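Local coordinates for tyrosine--tRNA ligase (Aeropyrum pernix, PDB 2CYA), which probably attaches tyrosine to its cognate tRNA in two steps, first activating the amino acid with ATP and then transferring it to the acceptor end, at residues A34-Y39 / L178-G183. Sequence-based numbering, arbitrary orientation.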
loop_
_atom_site.group_PDB
_atom_site.type_symbol
_atom_site.label_atom_id
_atom_site.label_comp_id
_atom_site.label_asym_id
_atom_site.label_seq_id
_atom_site.Cartn_x
_atom_site.Cartn_y
_atom_site.Cartn_z
ATOM N N ALA A 34 30.864 -5.437 -13.913
ATOM C CA ALA A 34 29.725 -4.545 -14.143
ATOM C C ALA A 34 29.531 -3.572 -12.991
ATOM O O ALA A 34 29.972 -3.824 -11.874
ATOM C CB ALA A 34 28.463 -5.353 -14.318
ATOM N N ARG A 35 28.854 -2.464 -13.267
ATOM C CA ARG A 35 28.575 -1.465 -12.241
ATOM C C ARG A 35 27.648 -2.097 -11.222
ATOM O O ARG A 35 26.711 -2.805 -11.569
ATOM C CB ARG A 35 27.916 -0.227 -12.852
ATOM C CG ARG A 35 26.750 -0.554 -13.774
ATOM C CD ARG A 35 26.622 0.489 -14.892
ATOM N NE ARG A 35 25.665 0.080 -15.925
ATOM C CZ ARG A 35 25.561 0.664 -17.115
ATOM N NH1 ARG A 35 26.352 1.682 -17.431
ATOM N NH2 ARG A 35 24.669 0.228 -17.993
ATOM N N ILE A 36 27.936 -1.841 -9.957
ATOM C CA ILE A 36 27.153 -2.381 -8.854
ATOM C C ILE A 36 26.479 -1.242 -8.127
ATOM O O ILE A 36 27.133 -0.260 -7.800
ATOM C CB ILE A 36 28.072 -3.102 -7.871
ATOM C CG1 ILE A 36 28.811 -4.229 -8.605
ATOM C CG2 ILE A 36 27.272 -3.594 -6.675
ATOM C CD1 ILE A 36 29.691 -5.071 -7.703
ATOM N N LYS A 37 25.178 -1.366 -7.879
ATOM C CA LYS A 37 24.438 -0.321 -7.162
ATOM C C LYS A 37 23.990 -0.817 -5.795
ATOM O O LYS A 37 23.612 -1.983 -5.635
ATOM C CB LYS A 37 23.206 0.107 -7.953
ATOM C CG LYS A 37 23.497 0.632 -9.338
ATOM C CD LYS A 37 22.196 1.047 -10.016
ATOM C CE LYS A 37 22.431 1.476 -11.450
ATOM N NZ LYS A 37 21.198 2.063 -12.039
ATOM N N GLY A 38 24.048 0.062 -4.800
ATOM C CA GLY A 38 23.638 -0.344 -3.474
ATOM C C GLY A 38 23.076 0.838 -2.719
ATOM O O GLY A 38 23.176 1.981 -3.170
ATOM N N TYR A 39 22.465 0.565 -1.578
ATOM C CA TYR A 39 21.937 1.640 -0.756
ATOM C C TYR A 39 21.802 1.158 0.664
ATOM O O TYR A 39 22.089 -0.004 0.967
ATOM C CB TYR A 39 20.537 2.084 -1.250
ATOM C CG TYR A 39 19.345 1.414 -0.541
ATOM C CD1 TYR A 39 18.186 2.147 -0.252
ATOM C CD2 TYR A 39 19.379 0.071 -0.154
ATOM C CE1 TYR A 39 17.100 1.571 0.398
ATOM C CE2 TYR A 39 18.292 -0.524 0.506
ATOM C CZ TYR A 39 17.154 0.235 0.784
ATOM O OH TYR A 39 16.086 -0.308 1.486
ATOM N N LEU A 178 18.750 -2.022 -7.288
ATOM C CA LEU A 178 19.925 -2.377 -6.511
ATOM C C LEU A 178 20.437 -3.812 -6.594
ATOM O O LEU A 178 19.654 -4.776 -6.687
ATOM C CB LEU A 178 19.663 -2.060 -5.044
ATOM C CG LEU A 178 19.224 -0.641 -4.718
ATOM C CD1 LEU A 178 18.928 -0.602 -3.210
ATOM C CD2 LEU A 178 20.313 0.398 -5.121
ATOM N N ASP A 179 21.763 -3.939 -6.535
ATOM C CA ASP A 179 22.418 -5.252 -6.515
ATOM C C ASP A 179 22.702 -5.592 -5.050
ATOM O O ASP A 179 22.848 -6.765 -4.693
ATOM C CB ASP A 179 23.745 -5.193 -7.274
ATOM C CG ASP A 179 23.555 -4.836 -8.706
ATOM O OD1 ASP A 179 23.036 -5.680 -9.451
ATOM O OD2 ASP A 179 23.898 -3.707 -9.079
ATOM N N ILE A 180 22.779 -4.555 -4.216
ATOM C CA ILE A 180 23.080 -4.709 -2.789
ATOM C C ILE A 180 22.242 -3.852 -1.841
ATOM O O ILE A 180 22.031 -2.668 -2.069
ATOM C CB ILE A 180 24.550 -4.335 -2.479
ATOM C CG1 ILE A 180 25.528 -5.229 -3.241
ATOM C CG2 ILE A 180 24.797 -4.460 -0.986
ATOM C CD1 ILE A 180 26.959 -4.711 -3.159
ATOM N N ALA A 181 21.831 -4.458 -0.740
ATOM C CA ALA A 181 21.060 -3.779 0.285
ATOM C C ALA A 181 21.867 -3.832 1.590
ATOM O O ALA A 181 22.052 -4.901 2.168
ATOM C CB ALA A 181 19.713 -4.482 0.477
ATOM N N LEU A 182 22.368 -2.688 2.036
ATOM C CA LEU A 182 23.107 -2.630 3.288
ATOM C C LEU A 182 22.126 -2.219 4.380
ATOM O O LEU A 182 21.210 -1.437 4.136
ATOM C CB LEU A 182 24.219 -1.582 3.196
ATOM C CG LEU A 182 24.938 -1.212 4.497
ATOM C CD1 LEU A 182 25.844 -2.371 4.895
ATOM C CD2 LEU A 182 25.769 0.070 4.308
ATOM N N GLY A 183 22.313 -2.744 5.582
ATOM C CA GLY A 183 21.447 -2.373 6.675
ATOM C C GLY A 183 21.834 -3.092 7.949
ATOM O O GLY A 183 22.643 -4.026 7.930
#
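Gly-38 pairs with Ile-180, and Tyr-39 with Ala-181, as neighbouring parallel strands whose short axes run at 22° to each other. Ile-180 O accepts a hydrogen bond from Tyr-39 N, and Leu-182 N reaches Tyr-39 O at 2.9 Å. Lys-37 O takes two donors, Asp-179 N at 2.8 Å and Ile-180 N at 3.1 Å. The second lies in the carbonyl plane; the first is tilted from it. Just before strand 180-183, Asp-179 adds a side-chain bond to its backbone one. Its CG stands beside its own backbone N (chi1 -62°), and OD2 accepts a hydrogen bond from Lys-37 N through the anti lone pair at 2.9 Å, nearly straight at 170°. On the face of Ile-180, its CD1 meets Ile-36 CG2 at 3.7 Å, and helix 23-32 packs over both residues. On the side of the sheet that carries Tyr-39 and Ala-181, Ala-181 CB lies at the ring edge, 4.2 Å from Tyr-39 CE2. Both strands belong to the central sheet of the class I Rossmann-fold catalytic domain. Tyr-39 is predicted to bind L-tyrosine, as are nearby Gln-169 and Asp-172. Three hydrogen bonds hold the Lys-37 peptide groups, one at N and two at O, two positions before Tyr-39.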